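Local coordinates for VAO-type flavoprotein oxidase VAO615 (PDB 6F72) that probably acts as a secreted oxidoreductase whose bicovalently bound FAD, once reduced, reacts rapidly with molecular oxygen, although no substrate has yet been identified, at residues A[82-85]-A[90-93]; A[183-188]-A[251-256]; A[205-210]-A[393-398]; A[339-344]-A[350-355]. All blocks are in the same frame, centred on the assembly; numbering follows the deposited sequence.

Contact 1 of 4, residues A[82-85]-A[90-93]; sequences SSWD and THVN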
loop_
_atom_site.group_PDB
_atom_site.type_symbol
_atom_site.label_atom_id
_atom_site.label_comp_id
_atom_site.label_asym_id
_atom_site.label_seq_id
_atom_site.Cartn_x
_atom_site.Cartn_y
_atom_site.Cartn_z
ATOM N N SER A 82 -6.145 4.109 22.406
ATOM C CA SER A 82 -5.887 5.489 21.993
ATOM C C SER A 82 -5.226 5.650 20.616
ATOM O O SER A 82 -5.351 6.712 20.006
ATOM C CB SER A 82 -5.091 6.234 23.058
ATOM O OG SER A 82 -3.839 5.611 23.253
ATOM N N SER A 83 -4.546 4.605 20.126
ATOM C CA SER A 83 -3.869 4.656 18.820
ATOM C C SER A 83 -4.250 3.524 17.853
ATOM O O SER A 83 -3.559 3.312 16.848
ATOM C CB SER A 83 -2.350 4.686 19.027
ATOM O OG SER A 83 -1.966 5.829 19.770
ATOM N N TRP A 84 -5.343 2.815 18.147
ATOM C CA TRP A 84 -5.745 1.622 17.381
ATOM C C TRP A 84 -6.059 1.894 15.908
ATOM O O TRP A 84 -5.789 1.050 15.028
ATOM C CB TRP A 84 -6.943 0.946 18.032
ATOM C CG TRP A 84 -7.218 -0.411 17.482
ATOM C CD1 TRP A 84 -8.150 -0.740 16.547
ATOM C CD2 TRP A 84 -6.535 -1.625 17.816
ATOM N NE1 TRP A 84 -8.111 -2.087 16.283
ATOM C CE2 TRP A 84 -7.124 -2.660 17.043
ATOM C CE3 TRP A 84 -5.489 -1.943 18.700
ATOM C CZ2 TRP A 84 -6.713 -4.000 17.134
ATOM C CZ3 TRP A 84 -5.064 -3.279 18.784
ATOM C CH2 TRP A 84 -5.675 -4.289 18.000
ATOM N N ASP A 85 -6.628 3.068 15.648
ATOM C CA ASP A 85 -6.965 3.494 14.280
ATOM C C ASP A 85 -5.841 4.282 13.574
ATOM O O ASP A 85 -6.078 4.960 12.568
ATOM C CB ASP A 85 -8.294 4.273 14.290
ATOM C CG ASP A 85 -9.464 3.440 14.796
ATOM O OD1 ASP A 85 -9.440 2.188 14.714
ATOM O OD2 ASP A 85 -10.428 4.053 15.269
ATOM N N THR A 90 3.764 -0.450 16.905
ATOM C CA THR A 90 3.224 -1.402 17.887
ATOM C C THR A 90 2.346 -2.471 17.212
ATOM O O THR A 90 2.541 -3.676 17.413
ATOM C CB THR A 90 2.455 -0.636 18.998
ATOM O OG1 THR A 90 3.381 0.207 19.696
ATOM C CG2 THR A 90 1.803 -1.584 20.015
ATOM N N HIS A 91 1.403 -2.011 16.400
ATOM C CA HIS A 91 0.503 -2.876 15.662
ATOM C C HIS A 91 1.206 -3.665 14.554
ATOM O O HIS A 91 0.926 -4.857 14.331
ATOM C CB HIS A 91 -0.588 -2.017 15.054
ATOM C CG HIS A 91 -1.952 -2.611 15.167
ATOM N ND1 HIS A 91 -3.091 -1.838 15.243
ATOM C CD2 HIS A 91 -2.360 -3.903 15.228
ATOM C CE1 HIS A 91 -4.145 -2.630 15.329
ATOM N NE2 HIS A 91 -3.729 -3.888 15.326
ATOM N N VAL A 92 2.116 -2.983 13.860
ATOM C CA VAL A 92 2.896 -3.593 12.807
ATOM C C VAL A 92 3.803 -4.701 13.374
ATOM O O VAL A 92 4.082 -5.674 12.670
ATOM C CB VAL A 92 3.691 -2.523 12.008
ATOM C CG1 VAL A 92 4.821 -3.140 11.210
ATOM C CG2 VAL A 92 2.762 -1.766 11.067
ATOM N N ASN A 93 4.206 -4.566 14.648
ATOM C CA ASN A 93 5.120 -5.515 15.302
ATOM C C ASN A 93 4.457 -6.815 15.750
ATOM O O ASN A 93 5.146 -7.768 16.121
ATOM C CB ASN A 93 5.820 -4.865 16.498
ATOM C CG ASN A 93 6.974 -3.959 16.098
ATOM O OD1 ASN A 93 7.362 -3.868 14.934
ATOM N ND2 ASN A 93 7.527 -3.274 17.085
#
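Trp84, whose ring lies against His91, has its one polar side-chain atom tied down: NE1 donates a hydrogen bond to OE1 of Gln104, which would limit rotation of the indole. No hydrogen bond links 82-85 to 90-93, so the evidence for the contact is aromatic. CE1 of His91 sits 3.2 Å above the Trp84 ring plane, displaced toward the rim, and lies 3.4 Å from Trp84 CE2. Beside it, His91 NE2 approaches Trp84 CH2 to 3.3 Å. The imidazole thus comes over the six-membered half of the indole, with its centroid 4.0 Å from that of the benzo ring. At 47° between planes, the pair is oblique, neither a parallel stack nor a T-shape. A chi1 of -168° swings the indole back past its own carbonyl carbon, so that the six-membered ring reaches the imidazole although the two CA atoms are 7.9 Å apart. Both rings are buried, with Pro110 packing on Trp84, while Gln60 and Asp97 touch His91. Thr88 OG1 is hydrogen-bonded to the backbone N of His91. The arrangement is an oblique aromatic pair that packs the loop after helix 74-81 against the short helix 89-92, with the His91 side chain about 10 Å from the bound FAD.

Contact 2 of 4, residues A[183-188]-A[251-256]; sequences KNYKAP and VLEWEV
Tyr185 leaves its strand with CG turned away from the backbone N (chi1 -165°), which sends the ring straight from CB toward residues 252 and 253. CG is the first ring atom to meet segment 251-256, lying 3.7 Å from Leu252 CD1. That methyl belongs to a CH-pi contact with the whole ring: it stands 3.5 Å from the ring centroid and only 4° off the normal. Further out, CE2 passes 3.2 Å from Glu253 OE2, which lies at the ring edge, near its plane. The tip, OH, donates to the same oxygen at 2.6 Å, a short bond that uses the anti lone pair of OE2. Water 1 also grips Tyr185 OH, donating to it at 2.7 Å, and donates as well to Leu252 O at 2.9 Å. The phenol is therefore both donor and acceptor, held over one face and at its end. Tyr190 packs on Tyr185 and Leu252 from a neighbouring loop. Leu252 and Glu253 can both point at one tyrosine because they stand together opposite Thr293 of strand 288-298, and psi of Leu252 (-45°) departs from regular strand geometry. This is a classic beta bulge, set in the antiparallel sheet of the PCMH-type FAD-binding domain.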
loop_
_atom_site.group_PDB
_atom_site.type_symbol
_atom_site.label_atom_id
_atom_site.label_comp_id
_atom_site.label_asym_id
_atom_site.label_seq_id
_atom_site.Cartn_x
_atom_site.Cartn_y
_atom_site.Cartn_z
ATOM N N LYS A 183 27.540 0.709 -3.755
ATOM C CA LYS A 183 28.081 1.963 -4.301
ATOM C C LYS A 183 28.092 2.014 -5.830
ATOM O O LYS A 183 27.833 3.073 -6.420
ATOM C CB LYS A 183 29.494 2.207 -3.761
ATOM C CG LYS A 183 30.032 3.615 -3.990
ATOM C CD LYS A 183 31.342 3.794 -3.242
ATOM C CE LYS A 183 32.022 5.102 -3.606
ATOM N NZ LYS A 183 33.256 5.290 -2.788
ATOM N N ASN A 184 28.374 0.869 -6.452
ATOM C CA ASN A 184 28.524 0.767 -7.908
ATOM C C ASN A 184 27.830 -0.460 -8.485
ATOM O O ASN A 184 28.488 -1.393 -8.989
ATOM C CB ASN A 184 30.003 0.772 -8.297
ATOM C CG ASN A 184 30.691 2.089 -7.980
ATOM O OD1 ASN A 184 30.190 3.169 -8.314
ATOM N ND2 ASN A 184 31.857 2.006 -7.345
ATOM N N TYR A 185 26.498 -0.455 -8.408
ATOM C CA TYR A 185 25.698 -1.423 -9.149
ATOM C C TYR A 185 26.024 -1.289 -10.638
ATOM O O TYR A 185 26.021 -0.181 -11.179
ATOM C CB TYR A 185 24.198 -1.222 -8.922
ATOM C CG TYR A 185 23.405 -2.417 -9.368
ATOM C CD1 TYR A 185 22.932 -2.522 -10.681
ATOM C CD2 TYR A 185 23.139 -3.461 -8.484
ATOM C CE1 TYR A 185 22.207 -3.634 -11.095
ATOM C CE2 TYR A 185 22.420 -4.576 -8.887
ATOM C CZ TYR A 185 21.952 -4.658 -10.189
ATOM O OH TYR A 185 21.237 -5.757 -10.588
ATOM N N LYS A 186 26.334 -2.422 -11.265
ATOM C CA LYS A 186 26.766 -2.465 -12.653
ATOM C C LYS A 186 25.893 -3.418 -13.434
ATOM O O LYS A 186 25.922 -4.638 -13.222
ATOM C CB LYS A 186 28.231 -2.899 -12.775
ATOM C CG LYS A 186 29.249 -1.844 -12.399
ATOM C CD LYS A 186 30.614 -2.502 -12.216
ATOM C CE LYS A 186 31.478 -1.725 -11.227
ATOM N NZ LYS A 186 32.199 -0.603 -11.908
ATOM N N ALA A 187 25.104 -2.828 -14.325
ATOM C CA ALA A 187 24.237 -3.541 -15.237
ATOM C C ALA A 187 24.205 -2.720 -16.532
ATOM O O ALA A 187 24.492 -1.516 -16.499
ATOM C CB ALA A 187 22.843 -3.658 -14.639
ATOM N N PRO A 188 23.864 -3.351 -17.679
ATOM C CA PRO A 188 23.742 -2.555 -18.921
ATOM C C PRO A 188 22.702 -1.419 -18.811
ATOM O O PRO A 188 22.942 -0.314 -19.307
ATOM C CB PRO A 188 23.299 -3.592 -19.956
ATOM C CG PRO A 188 23.766 -4.898 -19.408
ATOM C CD PRO A 188 23.638 -4.791 -17.924
ATOM N N VAL A 251 13.210 -1.032 -9.327
ATOM C CA VAL A 251 13.654 -2.366 -8.946
ATOM C C VAL A 251 14.723 -2.881 -9.899
ATOM O O VAL A 251 14.570 -2.827 -11.139
ATOM C CB VAL A 251 12.501 -3.392 -8.834
ATOM C CG1 VAL A 251 13.030 -4.719 -8.289
ATOM C CG2 VAL A 251 11.433 -2.888 -7.897
ATOM N N LEU A 252 15.814 -3.376 -9.309
ATOM C CA LEU A 252 16.880 -4.004 -10.080
ATOM C C LEU A 252 16.775 -5.525 -10.022
ATOM O O LEU A 252 16.911 -6.198 -11.038
ATOM C CB LEU A 252 18.256 -3.515 -9.615
ATOM C CG LEU A 252 18.508 -2.007 -9.603
ATOM C CD1 LEU A 252 19.789 -1.714 -8.845
ATOM C CD2 LEU A 252 18.585 -1.448 -11.025
ATOM N N GLU A 253 16.536 -6.053 -8.820
ATOM C CA GLU A 253 16.525 -7.493 -8.556
ATOM C C GLU A 253 15.485 -7.808 -7.516
ATOM O O GLU A 253 15.238 -6.983 -6.648
ATOM C CB GLU A 253 17.875 -7.942 -8.002
ATOM C CG GLU A 253 18.992 -7.828 -9.026
ATOM C CD GLU A 253 20.333 -8.303 -8.508
ATOM O OE1 GLU A 253 20.376 -9.362 -7.842
ATOM O OE2 GLU A 253 21.336 -7.624 -8.803
ATOM N N TRP A 254 14.889 -8.997 -7.639
ATOM C CA TRP A 254 14.049 -9.611 -6.613
ATOM C C TRP A 254 14.725 -10.911 -6.225
ATOM O O TRP A 254 15.053 -11.722 -7.095
ATOM C CB TRP A 254 12.658 -9.965 -7.144
ATOM C CG TRP A 254 11.792 -8.793 -7.507
ATOM C CD1 TRP A 254 11.472 -8.363 -8.776
ATOM C CD2 TRP A 254 11.124 -7.913 -6.602
ATOM N NE1 TRP A 254 10.648 -7.261 -8.708
ATOM C CE2 TRP A 254 10.421 -6.960 -7.386
ATOM C CE3 TRP A 254 11.058 -7.821 -5.192
ATOM C CZ2 TRP A 254 9.657 -5.938 -6.812
ATOM C CZ3 TRP A 254 10.310 -6.795 -4.626
ATOM C CH2 TRP A 254 9.612 -5.873 -5.434
ATOM N N GLU A 255 14.910 -11.106 -4.922
ATOM C CA GLU A 255 15.318 -12.391 -4.388
ATOM C C GLU A 255 14.078 -13.042 -3.783
ATOM O O GLU A 255 13.367 -12.422 -3.002
ATOM C CB GLU A 255 16.417 -12.200 -3.350
ATOM C CG GLU A 255 16.904 -13.494 -2.712
ATOM C CD GLU A 255 17.637 -13.274 -1.408
ATOM O OE1 GLU A 255 17.813 -12.107 -0.990
ATOM O OE2 GLU A 255 18.045 -14.288 -0.792
ATOM N N VAL A 256 13.816 -14.279 -4.198
ATOM C CA VAL A 256 12.553 -14.960 -3.943
ATOM C C VAL A 256 12.716 -16.438 -3.604
ATOM O O VAL A 256 13.753 -17.038 -3.877
ATOM C CB VAL A 256 11.547 -14.855 -5.145
ATOM C CG1 VAL A 256 11.414 -13.431 -5.659
ATOM C CG2 VAL A 256 11.886 -15.828 -6.272
HETATM O O HOH W 1 19.383 -6.052 -12.486
#

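Contact 3 of 4, residues A[205-210]-A[393-398]; sequences EAYAMA and DHFFTY
Over the centre of one face of Phe395 lies Tyr207 CE2, 3.5 Å above the ring plane, while CG of Phe396 sits at the edge of the same Phe395 ring. Phe396 in turn receives Phe395 CD1 over its own face, so three rings form a chain of contacts. Tyr207 and Phe395 are an edge-to-face pair: their planes are 58° apart, their centroids 4.7 Å apart, and the nearest carbons, Tyr207 CE2 and Phe395 CZ, are separated by 3.6 Å. The same tyrosine edge makes a looser approach to Phe396, with Tyr207 CD2 lying 4.3 Å from Phe396 CE2. Different chi1 settings turn the two rings toward each other: in Phe395 (-171°) CG stands beside the carbonyl carbon, whereas in Tyr207 (-60°) it is anti to that carbon. No hydrogen bond joins 205-210 to 393-398; the buried tyrosine hydroxyl is bonded to Gly220 O, two residues before Cys222, one of the two residues covalently attached to the flavin. Pro223 touches Phe396, and the Phe395 side chain is about 7 Å from the FAD. The arrangement is an aromatic helix-helix interface between helix 203-212 of the FAD-binding domain and helix 391-399, and it lies beside the flavin site.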
loop_
_atom_site.group_PDB
_atom_site.type_symbol
_atom_site.label_atom_id
_atom_site.label_comp_id
_atom_site.label_asym_id
_atom_site.label_seq_id
_atom_site.Cartn_x
_atom_site.Cartn_y
_atom_site.Cartn_z
ATOM N N GLU A 205 12.815 2.891 7.663
ATOM C CA GLU A 205 14.091 2.194 7.647
ATOM C C GLU A 205 14.829 2.438 6.327
ATOM O O GLU A 205 16.020 2.786 6.335
ATOM C CB GLU A 205 13.885 0.698 7.940
ATOM C CG GLU A 205 13.656 0.414 9.428
ATOM C CD GLU A 205 12.867 -0.856 9.716
ATOM O OE1 GLU A 205 12.239 -1.424 8.793
ATOM O OE2 GLU A 205 12.873 -1.290 10.885
ATOM N N ALA A 206 14.118 2.283 5.207
ATOM C CA ALA A 206 14.663 2.605 3.884
ATOM C C ALA A 206 15.191 4.048 3.815
ATOM O O ALA A 206 16.281 4.275 3.285
ATOM C CB ALA A 206 13.628 2.347 2.796
ATOM N N TYR A 207 14.451 4.999 4.388
ATOM C CA TYR A 207 14.826 6.425 4.364
ATOM C C TYR A 207 16.014 6.752 5.246
ATOM O O TYR A 207 16.875 7.536 4.835
ATOM C CB TYR A 207 13.651 7.340 4.740
ATOM C CG TYR A 207 12.442 7.245 3.830
ATOM C CD1 TYR A 207 12.555 6.778 2.509
ATOM C CD2 TYR A 207 11.182 7.637 4.284
ATOM C CE1 TYR A 207 11.449 6.683 1.683
ATOM C CE2 TYR A 207 10.065 7.551 3.458
ATOM C CZ TYR A 207 10.204 7.075 2.165
ATOM O OH TYR A 207 9.109 6.988 1.341
ATOM N N ALA A 208 16.053 6.168 6.450
ATOM C CA ALA A 208 17.210 6.284 7.343
ATOM C C ALA A 208 18.476 5.750 6.660
ATOM O O ALA A 208 19.526 6.396 6.712
ATOM C CB ALA A 208 16.958 5.574 8.677
ATOM N N MET A 209 18.347 4.598 5.997
ATOM C CA MET A 209 19.453 3.937 5.313
ATOM C C MET A 209 19.951 4.727 4.092
ATOM O O MET A 209 21.160 4.917 3.921
ATOM C CB MET A 209 19.061 2.500 4.942
ATOM C CG MET A 209 20.161 1.703 4.266
ATOM S SD MET A 209 19.977 1.692 2.477
ATOM C CE MET A 209 21.615 1.167 1.978
ATOM N N ALA A 210 19.016 5.180 3.255
ATOM C CA ALA A 210 19.358 5.990 2.092
ATOM C C ALA A 210 19.988 7.317 2.506
ATOM O O ALA A 210 21.022 7.698 1.946
ATOM C CB ALA A 210 18.146 6.210 1.186
ATOM N N ASP A 393 14.710 15.101 5.751
ATOM C CA ASP A 393 14.183 16.296 6.420
ATOM C C ASP A 393 12.903 16.816 5.825
ATOM O O ASP A 393 11.970 17.115 6.567
ATOM C CB ASP A 393 15.214 17.419 6.430
ATOM C CG ASP A 393 16.320 17.180 7.424
ATOM O OD1 ASP A 393 16.342 16.108 8.074
ATOM O OD2 ASP A 393 17.175 18.078 7.551
ATOM N N HIS A 394 12.871 16.929 4.493
ATOM C CA HIS A 394 11.666 17.348 3.762
ATOM C C HIS A 394 10.494 16.414 4.042
ATOM O O HIS A 394 9.402 16.882 4.391
ATOM C CB HIS A 394 11.934 17.431 2.257
ATOM C CG HIS A 394 10.696 17.567 1.426
ATOM N ND1 HIS A 394 10.103 18.785 1.171
ATOM C CD2 HIS A 394 9.948 16.639 0.781
ATOM C CE1 HIS A 394 9.042 18.601 0.406
ATOM N NE2 HIS A 394 8.922 17.309 0.158
ATOM N N PHE A 395 10.736 15.108 3.886
ATOM C CA PHE A 395 9.723 14.086 4.109
ATOM C C PHE A 395 9.060 14.220 5.486
ATOM O O PHE A 395 7.830 14.284 5.579
ATOM C CB PHE A 395 10.300 12.675 3.933
ATOM C CG PHE A 395 9.255 11.603 3.947
ATOM C CD1 PHE A 395 8.820 11.048 5.150
ATOM C CD2 PHE A 395 8.664 11.175 2.757
ATOM C CE1 PHE A 395 7.820 10.079 5.169
ATOM C CE2 PHE A 395 7.676 10.195 2.762
ATOM C CZ PHE A 395 7.246 9.653 3.976
ATOM N N PHE A 396 9.877 14.270 6.539
ATOM C CA PHE A 396 9.343 14.259 7.904
ATOM C C PHE A 396 8.874 15.617 8.435
ATOM O O PHE A 396 8.127 15.664 9.421
ATOM C CB PHE A 396 10.268 13.502 8.877
ATOM C CG PHE A 396 10.243 12.004 8.681
ATOM C CD1 PHE A 396 9.102 11.255 9.010
ATOM C CD2 PHE A 396 11.339 11.336 8.143
ATOM C CE1 PHE A 396 9.073 9.874 8.820
ATOM C CE2 PHE A 396 11.312 9.956 7.953
ATOM C CZ PHE A 396 10.181 9.223 8.293
ATOM N N THR A 397 9.268 16.705 7.767
ATOM C CA THR A 397 8.642 18.011 7.999
ATOM C C THR A 397 7.150 17.897 7.672
ATOM O O THR A 397 6.305 18.276 8.487
ATOM C CB THR A 397 9.264 19.135 7.142
ATOM O OG1 THR A 397 10.679 19.156 7.330
ATOM C CG2 THR A 397 8.698 20.504 7.533
ATOM N N TYR A 398 6.849 17.338 6.497
ATOM C CA TYR A 398 5.479 17.283 5.978
ATOM C C TYR A 398 4.661 16.047 6.363
ATOM O O TYR A 398 3.423 16.131 6.458
ATOM C CB TYR A 398 5.473 17.505 4.458
ATOM C CG TYR A 398 5.915 18.909 4.098
ATOM C CD1 TYR A 398 5.047 20.003 4.260
ATOM C CD2 TYR A 398 7.209 19.156 3.643
ATOM C CE1 TYR A 398 5.457 21.296 3.955
ATOM C CE2 TYR A 398 7.629 20.446 3.337
ATOM C CZ TYR A 398 6.749 21.506 3.494
ATOM O OH TYR A 398 7.167 22.773 3.193
#

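Contact 4 of 4, residues A[339-344]-A[350-355]; sequences SFTYSV and TAYGTM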
loop_
_atom_site.group_PDB
_atom_site.type_symbol
_atom_site.label_atom_id
_atom_site.label_comp_id
_atom_site.label_asym_id
_atom_site.label_seq_id
_atom_site.Cartn_x
_atom_site.Cartn_y
_atom_site.Cartn_z
ATOM N N SER A 339 6.144 17.334 -7.303
ATOM C CA SER A 339 4.842 16.754 -6.983
ATOM C C SER A 339 4.068 17.561 -5.954
ATOM O O SER A 339 4.664 18.273 -5.129
ATOM C CB SER A 339 5.002 15.332 -6.460
ATOM O OG SER A 339 5.664 15.339 -5.207
ATOM N N PHE A 340 2.741 17.433 -6.009
ATOM C CA PHE A 340 1.863 17.857 -4.921
ATOM C C PHE A 340 1.145 16.664 -4.342
ATOM O O PHE A 340 0.545 15.870 -5.074
ATOM C CB PHE A 340 0.833 18.889 -5.389
ATOM C CG PHE A 340 1.312 20.306 -5.303
ATOM C CD1 PHE A 340 1.656 20.873 -4.066
ATOM C CD2 PHE A 340 1.404 21.093 -6.455
ATOM C CE1 PHE A 340 2.096 22.195 -3.989
ATOM C CE2 PHE A 340 1.839 22.414 -6.388
ATOM C CZ PHE A 340 2.190 22.963 -5.154
ATOM N N THR A 341 1.247 16.530 -3.021
ATOM C CA THR A 341 0.368 15.663 -2.257
ATOM C C THR A 341 -0.605 16.584 -1.502
ATOM O O THR A 341 -0.192 17.572 -0.880
ATOM C CB THR A 341 1.164 14.647 -1.388
ATOM O OG1 THR A 341 0.275 13.657 -0.861
ATOM C CG2 THR A 341 1.945 15.307 -0.225
ATOM N N TYR A 342 -1.902 16.306 -1.622
ATOM C CA TYR A 342 -2.899 17.226 -1.122
ATOM C C TYR A 342 -4.181 16.579 -0.596
ATOM O O TYR A 342 -4.515 15.446 -0.953
ATOM C CB TYR A 342 -3.221 18.315 -2.152
ATOM C CG TYR A 342 -3.740 17.829 -3.472
ATOM C CD1 TYR A 342 -2.864 17.380 -4.456
ATOM C CD2 TYR A 342 -5.110 17.841 -3.757
ATOM C CE1 TYR A 342 -3.326 16.931 -5.679
ATOM C CE2 TYR A 342 -5.585 17.406 -4.990
ATOM C CZ TYR A 342 -4.681 16.954 -5.943
ATOM O OH TYR A 342 -5.112 16.496 -7.152
ATOM N N SER A 343 -4.870 17.324 0.267
ATOM C CA SER A 343 -6.156 16.948 0.837
ATOM C C SER A 343 -7.246 17.765 0.155
ATOM O O SER A 343 -7.156 18.995 0.073
ATOM C CB SER A 343 -6.154 17.230 2.334
ATOM O OG SER A 343 -7.352 16.774 2.931
ATOM N N VAL A 344 -8.249 17.070 -0.371
ATOM C CA VAL A 344 -9.385 17.725 -1.019
ATOM C C VAL A 344 -10.572 17.653 -0.047
ATOM O O VAL A 344 -11.135 16.580 0.167
ATOM C CB VAL A 344 -9.763 17.067 -2.377
ATOM C CG1 VAL A 344 -10.917 17.811 -3.049
ATOM C CG2 VAL A 344 -8.573 16.996 -3.327
ATOM N N THR A 350 -5.644 21.549 0.996
ATOM C CA THR A 350 -4.348 21.722 1.640
ATOM C C THR A 350 -3.353 20.842 0.926
ATOM O O THR A 350 -3.526 19.623 0.878
ATOM C CB THR A 350 -4.405 21.353 3.139
ATOM O OG1 THR A 350 -5.428 22.125 3.774
ATOM C CG2 THR A 350 -3.062 21.641 3.820
ATOM N N ALA A 351 -2.313 21.464 0.382
ATOM C CA ALA A 351 -1.312 20.763 -0.404
ATOM C C ALA A 351 0.058 20.922 0.186
ATOM O O ALA A 351 0.397 21.983 0.713
ATOM C CB ALA A 351 -1.320 21.265 -1.836
ATOM N N TYR A 352 0.836 19.848 0.082
ATOM C CA TYR A 352 2.260 19.859 0.393
ATOM C C TYR A 352 3.056 19.618 -0.873
ATOM O O TYR A 352 2.849 18.614 -1.565
ATOM C CB TYR A 352 2.607 18.782 1.416
ATOM C CG TYR A 352 1.824 18.823 2.713
ATOM C CD1 TYR A 352 1.587 20.035 3.391
ATOM C CD2 TYR A 352 1.360 17.634 3.297
ATOM C CE1 TYR A 352 0.882 20.058 4.595
ATOM C CE2 TYR A 352 0.668 17.643 4.511
ATOM C CZ TYR A 352 0.432 18.856 5.148
ATOM O OH TYR A 352 -0.250 18.867 6.348
ATOM N N GLY A 353 3.948 20.555 -1.171
ATOM C CA GLY A 353 4.778 20.494 -2.371
ATOM C C GLY A 353 6.139 19.867 -2.156
ATOM O O GLY A 353 6.769 20.083 -1.121
ATOM N N THR A 354 6.588 19.109 -3.158
ATOM C CA THR A 354 7.902 18.461 -3.167
ATOM C C THR A 354 8.632 18.852 -4.459
ATOM O O THR A 354 8.208 18.505 -5.567
ATOM C CB THR A 354 7.767 16.933 -3.043
ATOM O OG1 THR A 354 7.144 16.619 -1.790
ATOM C CG2 THR A 354 9.128 16.243 -3.126
ATOM N N MET A 355 9.724 19.590 -4.293
ATOM C CA MET A 355 10.428 20.207 -5.411
ATOM C C MET A 355 11.937 19.898 -5.358
ATOM O O MET A 355 12.736 20.765 -4.980
ATOM C CB MET A 355 10.135 21.719 -5.437
ATOM C CG MET A 355 8.678 22.059 -5.741
ATOM S SD MET A 355 8.154 23.723 -5.279
ATOM C CE MET A 355 7.840 23.498 -3.524
HETATM O O HOH W 2 4.426 16.372 -2.347
#
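Ser339 and Tyr342 both place their first side-chain atom between backbone N and carbonyl carbon, at chi1 67° and 59°, but on opposite faces of the sheet. The serine torsion brings OG alongside CB of Thr354. The tyrosine torsion leads the ring away, so CB does the touching, 3.5 Å from Ala351 CB. On that face the Phe340 ring leans across the neighbouring strand, and CE1 comes within 3.6 Å of Gly353 CA. Water 2 serves the other face: it donates to Tyr352 O at 2.9 Å and to Ser339 OG at 3.3 Å, and bonds Thr354 OG1 at 2.8 Å. Both hydroxyls have further partners, Ile239 O for Ser339 and His394 NE2 for Thr354. The backbones run antiparallel (167°). Three hydrogen-bonded pairs, Ser339-Thr354, Thr341-Tyr352 and Ser343-Thr350, contribute two bonds each. The straightest, Tyr352 N to Thr341 O, measures 2.7 Å. The longest, Thr350 N to Ser343 O, measures 3.1 Å. This beta hairpin lies between strands 302-310 and 448-452. Helix 316-335 covers the Phe340 face, where Phe333 stacks on Phe340 and Phe326 meets Tyr342 edge-to-face; Phe370 of helix 360-376 adds an edge-to-face partner for Phe340. Over the Thr354 face lies helix 391-399, whose Tyr398 ring meets Tyr352.

How the contacts relate
Contact 1 closes first along the chain, a local link about 34 Å from contact 2 and about 21 Å from contact 3, centre to centre. Contacts 2 and 3 alternate in sequence; both segments of contact 2 and the first of contact 3 lie in the FAD-binding domain, and the nearest atoms of the two contacts are about 8 Å apart. Contact 3 then spans 182 residues to helix 391-399, and contact 4 falls within that span. These last two touch directly, His394 CE1 packing 3.1 Å from Gly353 O. Helix 391-399 thus has one side on the seven-stranded antiparallel sheet and another on helix 203-212, linking that sheet to the flavin-binding domain next to the cofactor.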